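Local coordinates for protein oxaloacetate acetyl hydrolase (Cryphonectria parasitica, PDB 3LYE) that belongs to the phosphoenolpyruvate phosphomutase family, whose members are built on a TIM-barrel fold, at residues Y177-C180 with I181-L184; T261-R264 with L265-H268. All coordinates share one frame; numbering follows the deposited sequence.

Contact 1. Residues Y177-C180 with I181-L184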
ATOM      1  N   TYR A 177      -2.996  20.410 -35.237  1.00 28.65           N
ATOM      2  CA  TYR A 177      -2.371  21.505 -34.528  1.00 27.18           C
ATOM      3  C   TYR A 177      -3.325  22.577 -34.023  1.00 27.82           C
ATOM      4  O   TYR A 177      -3.290  22.903 -32.843  1.00 28.08           O
ATOM      5  CB  TYR A 177      -1.271  22.069 -35.400  1.00 28.13           C
ATOM      6  CG  TYR A 177      -0.527  23.229 -34.827  1.00 27.32           C
ATOM      7  CD1 TYR A 177      -0.893  24.507 -35.137  1.00 26.22           C
ATOM      8  CD2 TYR A 177       0.545  23.046 -33.974  1.00 27.74           C
ATOM      9  CE1 TYR A 177      -0.219  25.575 -34.643  1.00 27.81           C
ATOM     10  CE2 TYR A 177       1.243  24.119 -33.470  1.00 27.37           C
ATOM     11  CZ  TYR A 177       0.837  25.390 -33.799  1.00 27.59           C
ATOM     12  OH  TYR A 177       1.486  26.499 -33.323  1.00 28.66           O
ATOM     13  N   GLU A 178      -4.189  23.101 -34.882  1.00 27.65           N
ATOM     14  CA  GLU A 178      -5.132  24.138 -34.472  1.00 28.17           C
ATOM     15  C   GLU A 178      -5.946  23.721 -33.266  1.00 25.39           C
ATOM     16  O   GLU A 178      -6.123  24.510 -32.353  1.00 25.50           O
ATOM     17  CB  GLU A 178      -6.095  24.505 -35.616  1.00 32.32           C
ATOM     18  CG  GLU A 178      -5.583  25.501 -36.623  1.00 39.66           C
ATOM     19  CD  GLU A 178      -6.675  25.905 -37.620  1.00 47.31           C
ATOM     20  OE1 GLU A 178      -7.746  26.406 -37.179  1.00 48.35           O
ATOM     21  OE2 GLU A 178      -6.458  25.714 -38.842  1.00 51.30           O
ATOM     22  N   GLU A 179      -6.470  22.497 -33.281  1.00 23.05           N
ATOM     23  CA  GLU A 179      -7.269  21.980 -32.176  1.00 22.99           C
ATOM     24  C   GLU A 179      -6.434  21.979 -30.893  1.00 22.33           C
ATOM     25  O   GLU A 179      -6.939  22.346 -29.841  1.00 23.94           O
ATOM     26  CB  GLU A 179      -7.762  20.573 -32.479  1.00 24.69           C
ATOM     27  CG  GLU A 179      -8.557  19.911 -31.375  1.00 26.48           C
ATOM     28  CD  GLU A 179      -9.811  20.665 -31.008  1.00 32.01           C
ATOM     29  OE1 GLU A 179     -10.300  20.538 -29.874  1.00 31.76           O
ATOM     30  OE2 GLU A 179     -10.332  21.382 -31.869  1.00 35.25           O
ATOM     31  N   CYS A 180      -5.159  21.601 -30.991  1.00 20.80           N
ATOM     32  CA  CYS A 180      -4.293  21.573 -29.817  1.00 19.61           C
ATOM     33  C   CYS A 180      -4.165  22.953 -29.232  1.00 19.56           C
ATOM     34  O   CYS A 180      -4.283  23.124 -28.025  1.00 19.51           O
ATOM     35  CB  CYS A 180      -2.892  21.075 -30.162  1.00 19.73           C
ATOM     36  SG  CYS A 180      -2.814  19.317 -30.464  1.00 22.26           S
ATOM     37  N   ILE A 181      -3.927  23.942 -30.086  1.00 19.89           N
ATOM     38  CA  ILE A 181      -3.777  25.320 -29.647  1.00 20.18           C
ATOM     39  C   ILE A 181      -5.062  25.826 -28.986  1.00 19.76           C
ATOM     40  O   ILE A 181      -5.020  26.469 -27.927  1.00 19.30           O
ATOM     41  CB  ILE A 181      -3.382  26.236 -30.839  1.00 19.68           C
ATOM     42  CG1 ILE A 181      -2.011  25.827 -31.410  1.00 21.66           C
ATOM     43  CG2 ILE A 181      -3.309  27.674 -30.410  1.00 20.97           C
ATOM     44  CD1 ILE A 181      -0.890  25.696 -30.360  1.00 21.21           C
ATOM     45  N   GLU A 182      -6.213  25.518 -29.571  1.00 20.50           N
ATOM     46  CA  GLU A 182      -7.474  25.976 -28.988  1.00 21.89           C
ATOM     47  C   GLU A 182      -7.713  25.284 -27.636  1.00 20.85           C
ATOM     48  O   GLU A 182      -8.245  25.894 -26.701  1.00 20.11           O
ATOM     49  CB  GLU A 182      -8.622  25.771 -29.975  1.00 25.11           C
ATOM     50  CG  GLU A 182      -8.413  26.546 -31.297  1.00 30.11           C
ATOM     51  CD  GLU A 182      -9.609  26.497 -32.226  1.00 39.54           C
ATOM     52  OE1 GLU A 182     -10.571  25.771 -31.910  1.00 42.87           O
ATOM     53  OE2 GLU A 182      -9.584  27.184 -33.275  1.00 41.91           O
ATOM     54  N   ARG A 183      -7.329  24.022 -27.517  1.00 19.47           N
ATOM     55  CA  ARG A 183      -7.511  23.305 -26.249  1.00 18.89           C
ATOM     56  C   ARG A 183      -6.628  23.876 -25.155  1.00 17.71           C
ATOM     57  O   ARG A 183      -7.036  23.981 -24.013  1.00 17.53           O
ATOM     58  CB  ARG A 183      -7.189  21.828 -26.396  1.00 20.21           C
ATOM     59  CG  ARG A 183      -8.269  21.083 -27.068  1.00 21.70           C
ATOM     60  CD  ARG A 183      -7.979  19.597 -27.276  1.00 21.85           C
ATOM     61  NE  ARG A 183      -9.146  19.007 -27.896  1.00 21.23           N
ATOM     62  CZ  ARG A 183      -9.810  17.938 -27.478  1.00 19.67           C
ATOM     63  NH1 ARG A 183      -9.385  17.214 -26.459  1.00 18.62           N
ATOM     64  NH2 ARG A 183     -10.904  17.559 -28.119  1.00 21.11           N
ATOM     65  N   LEU A 184      -5.415  24.241 -25.524  1.00 17.62           N
ATOM     66  CA  LEU A 184      -4.468  24.803 -24.586  1.00 15.72           C
ATOM     67  C   LEU A 184      -4.950  26.187 -24.156  1.00 14.83           C
ATOM     68  O   LEU A 184      -4.891  26.525 -22.982  1.00 15.62           O
ATOM     69  CB  LEU A 184      -3.070  24.833 -25.169  1.00 16.21           C
ATOM     70  CG  LEU A 184      -2.418  23.451 -25.305  1.00 16.63           C
ATOM     71  CD1 LEU A 184      -1.070  23.637 -26.034  1.00 19.13           C
ATOM     72  CD2 LEU A 184      -2.229  22.757 -23.981  1.00 17.13           C
TER
HETATM   73  O   HOH W   1      -6.961  28.533 -34.557  1.00 52.90           O
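Backbone N atoms of I181, E182, R183 and L184 donate to the O atoms of Y177, E178, E179 and C180 at 2.9 to 3.0 Å, the i to i+4 pattern that defines the first turns of helix 177-189. On one side I181 reaches back over the phenol: its CG1 lies 3.9 Å from the Y177 ring centroid and 22° off the ring normal, a CH-pi contact over one face. The ring also packs on helix 203-213, and C180, I181 and L184 reach L197 of a barrel strand. On another side E179 and R183 form a salt bridge, E179 OE1 to R183 NE at 2.8 Å, with N-H...O at 164°. OE1 uses its anti lone pair, the one away from OE2, and meets the guanidinium edge nearly in plane, the two groups turned 71° apart. A bend at chi2 returns the E179 carboxylate to R183. E179 OE2 lies 4.4 Å from E182 OE1, but R142 bridges to both carboxylates, probably easing their repulsion. A water donates to E182 OE2 at 3.2 Å and weakly to E178 OE1. With E179 on NE, D124 on NH1 and the V140 carbonyl on NH2, rotation of the R183 guanidinium is probably limited.

Contact 2. Residues T261-R264 with L265-H268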
ATOM      1  N   THR A 261      24.495  -6.771 -18.407  1.00 11.16           N
ATOM      2  CA  THR A 261      25.105  -7.410 -17.252  1.00 11.65           C
ATOM      3  C   THR A 261      24.594  -8.821 -17.055  1.00 11.70           C
ATOM      4  O   THR A 261      25.341  -9.764 -16.795  1.00 11.92           O
ATOM      5  CB  THR A 261      24.874  -6.590 -15.993  1.00 11.96           C
ATOM      6  OG1 THR A 261      25.530  -5.327 -16.129  1.00 13.85           O
ATOM      7  CG2 THR A 261      25.405  -7.300 -14.776  1.00 13.87           C
ATOM      8  N   LEU A 262      23.284  -8.987 -17.164  1.00 11.12           N
ATOM      9  CA  LEU A 262      22.682 -10.310 -16.979  1.00 10.40           C
ATOM     10  C   LEU A 262      23.094 -11.282 -18.091  1.00 10.54           C
ATOM     11  O   LEU A 262      23.208 -12.481 -17.854  1.00 11.79           O
ATOM     12  CB  LEU A 262      21.174 -10.179 -16.801  1.00  9.83           C
ATOM     13  CG  LEU A 262      20.725  -9.514 -15.509  1.00 11.00           C
ATOM     14  CD1 LEU A 262      19.205  -9.521 -15.510  1.00 12.13           C
ATOM     15  CD2 LEU A 262      21.325 -10.271 -14.324  1.00 12.09           C
ATOM     16  N   VAL A 263      23.321 -10.781 -19.298  1.00 10.85           N
ATOM     17  CA  VAL A 263      23.775 -11.644 -20.407  1.00 12.25           C
ATOM     18  C   VAL A 263      25.183 -12.138 -20.013  1.00 14.40           C
ATOM     19  O   VAL A 263      25.523 -13.294 -20.217  1.00 14.10           O
ATOM     20  CB  VAL A 263      23.795 -10.888 -21.755  1.00 13.26           C
ATOM     21  CG1 VAL A 263      24.663 -11.619 -22.781  1.00 13.82           C
ATOM     22  CG2 VAL A 263      22.392 -10.741 -22.275  1.00 13.80           C
ATOM     23  N   ARG A 264      26.014 -11.254 -19.474  1.00 13.06           N
ATOM     24  CA  ARG A 264      27.365 -11.625 -19.035  1.00 14.93           C
ATOM     25  C   ARG A 264      27.265 -12.672 -17.926  1.00 12.55           C
ATOM     26  O   ARG A 264      28.017 -13.631 -17.917  1.00 14.41           O
ATOM     27  CB  ARG A 264      28.131 -10.396 -18.535  1.00 14.94           C
ATOM     28  CG  ARG A 264      29.575 -10.651 -18.172  1.00 17.48           C
ATOM     29  CD  ARG A 264      30.192  -9.406 -17.576  1.00 19.69           C
ATOM     30  NE  ARG A 264      30.076  -8.313 -18.528  1.00 22.62           N
ATOM     31  CZ  ARG A 264      29.487  -7.130 -18.335  1.00 21.17           C
ATOM     32  NH1 ARG A 264      28.974  -6.730 -17.175  1.00 19.53           N
ATOM     33  NH2 ARG A 264      29.470  -6.305 -19.353  1.00 24.15           N
ATOM     34  N   LEU A 265      26.365 -12.498 -16.965  1.00 12.04           N
ATOM     35  CA  LEU A 265      26.242 -13.484 -15.909  1.00 12.45           C
ATOM     36  C   LEU A 265      25.789 -14.823 -16.481  1.00 13.60           C
ATOM     37  O   LEU A 265      26.333 -15.878 -16.155  1.00 13.74           O
ATOM     38  CB  LEU A 265      25.228 -13.014 -14.864  1.00 10.93           C
ATOM     39  CG  LEU A 265      24.899 -14.017 -13.761  1.00 11.20           C
ATOM     40  CD1 LEU A 265      26.155 -14.361 -13.008  1.00 12.12           C
ATOM     41  CD2 LEU A 265      23.851 -13.410 -12.884  1.00 12.99           C
ATOM     42  N   ARG A 266      24.833 -14.786 -17.383  1.00 13.57           N
ATOM     43  CA  ARG A 266      24.323 -16.011 -17.959  1.00 15.48           C
ATOM     44  C   ARG A 266      25.347 -16.793 -18.768  1.00 17.62           C
ATOM     45  O   ARG A 266      25.464 -18.008 -18.633  1.00 20.52           O
ATOM     46  CB  ARG A 266      23.138 -15.678 -18.903  1.00 15.82           C
ATOM     47  CG  ARG A 266      22.420 -16.923 -19.464  1.00 18.34           C
ATOM     48  CD  ARG A 266      21.356 -16.577 -20.493  1.00 18.67           C
ATOM     49  NE  ARG A 266      22.009 -16.021 -21.665  1.00 17.93           N
ATOM     50  CZ  ARG A 266      21.424 -15.294 -22.613  1.00 19.71           C
ATOM     51  NH1 ARG A 266      20.114 -15.019 -22.565  1.00 20.57           N
ATOM     52  NH2 ARG A 266      22.169 -14.854 -23.614  1.00 22.36           N
ATOM     53  N   ASP A 267      26.111 -16.063 -19.565  1.00 17.36           N
ATOM     54  CA  ASP A 267      27.086 -16.692 -20.455  1.00 19.32           C
ATOM     55  C   ASP A 267      28.512 -16.821 -19.993  1.00 19.61           C
ATOM     56  O   ASP A 267      29.248 -17.658 -20.515  1.00 23.91           O
ATOM     57  CB  ASP A 267      27.060 -15.904 -21.776  1.00 21.68           C
ATOM     58  CG  ASP A 267      25.724 -16.013 -22.505  1.00 25.42           C
ATOM     59  OD1 ASP A 267      24.895 -16.866 -22.132  1.00 27.92           O
ATOM     60  OD2 ASP A 267      25.480 -15.212 -23.435  1.00 28.29           O
ATOM     61  N   HIS A 268      28.894 -16.049 -18.985  1.00 19.60           N
ATOM     62  CA  HIS A 268      30.250 -16.061 -18.458  1.00 19.77           C
ATOM     63  C   HIS A 268      30.359 -16.350 -16.978  1.00 19.19           C
ATOM     64  O   HIS A 268      31.473 -16.510 -16.487  1.00 21.93           O
ATOM     65  CB  HIS A 268      30.983 -14.779 -18.843  1.00 21.65           C
ATOM     66  CG  HIS A 268      31.082 -14.582 -20.319  1.00 25.76           C
ATOM     67  ND1 HIS A 268      31.948 -15.302 -21.107  1.00 29.08           N
ATOM     68  CD2 HIS A 268      30.382 -13.787 -21.160  1.00 27.18           C
ATOM     69  CE1 HIS A 268      31.793 -14.941 -22.366  1.00 29.71           C
ATOM     70  NE2 HIS A 268      30.847 -14.024 -22.426  1.00 30.35           N
TER
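V263 CG1 lies 3.7 Å from D267 OD2, an apolar branch set against a carboxylate one helical turn on. This methyl stands nearly opposite the backbone N, and R266 NH2 is 4.2 Å from the same CG1, while V263 CG2 lies over one guanidinium face. R266 and D267, neighbours in sequence, form a salt bridge beside the valine: R266 NE to D267 OD1 is 3.0 Å with an N-H...O angle of 170°, and a weak second bond runs from R266 NH2 to D267 OD2. The guanidinium offers its edge in plane, but NE approaches OD1 from 40° out of the carboxylate plane, so the pairing is not coplanar. All this sits on the last turns of helix 251-268, which follows strand 243-247 of the barrel and projects from it. Its backbone is held by i to i+4 bonds that run to the end, the last from H268 N to R264 O at 2.8 Å, where the N-H...O angle falls to 142°. L262 CD2 and L265 CD2 are 4.3 Å apart on the buried side. Further out, a second subunit covers part of this helix end: its L44 packs on L262 and V263, its F246 on L265, and its L44 carbonyl oxygen accepts from R266 NH1. R264, bent at chi3, donates through NH1 to the carbonyl of V271, just past the helix end.

In the fold
Contact 1 and contact 2 are separate local contacts, one in helix 177-189 and one at the end of helix 251-268; their centres are 49 Å apart, their nearest atoms about 39 Å apart, and they lie on opposite sides of the chain's centre. The 177-184 segments stay within their own subunit, packed against strands 164-169 and 194-197, whereas the 261-268 segments, with their centre 33 Å from that of the chain, meet a second subunit. Contact 2 is the one with a calcium ion nearby, about 8 Å from the R264 side chain, too far for direct coordination. D94 and D96 mark one calcium site and E224 and N225 another; neither contact supplies these residues.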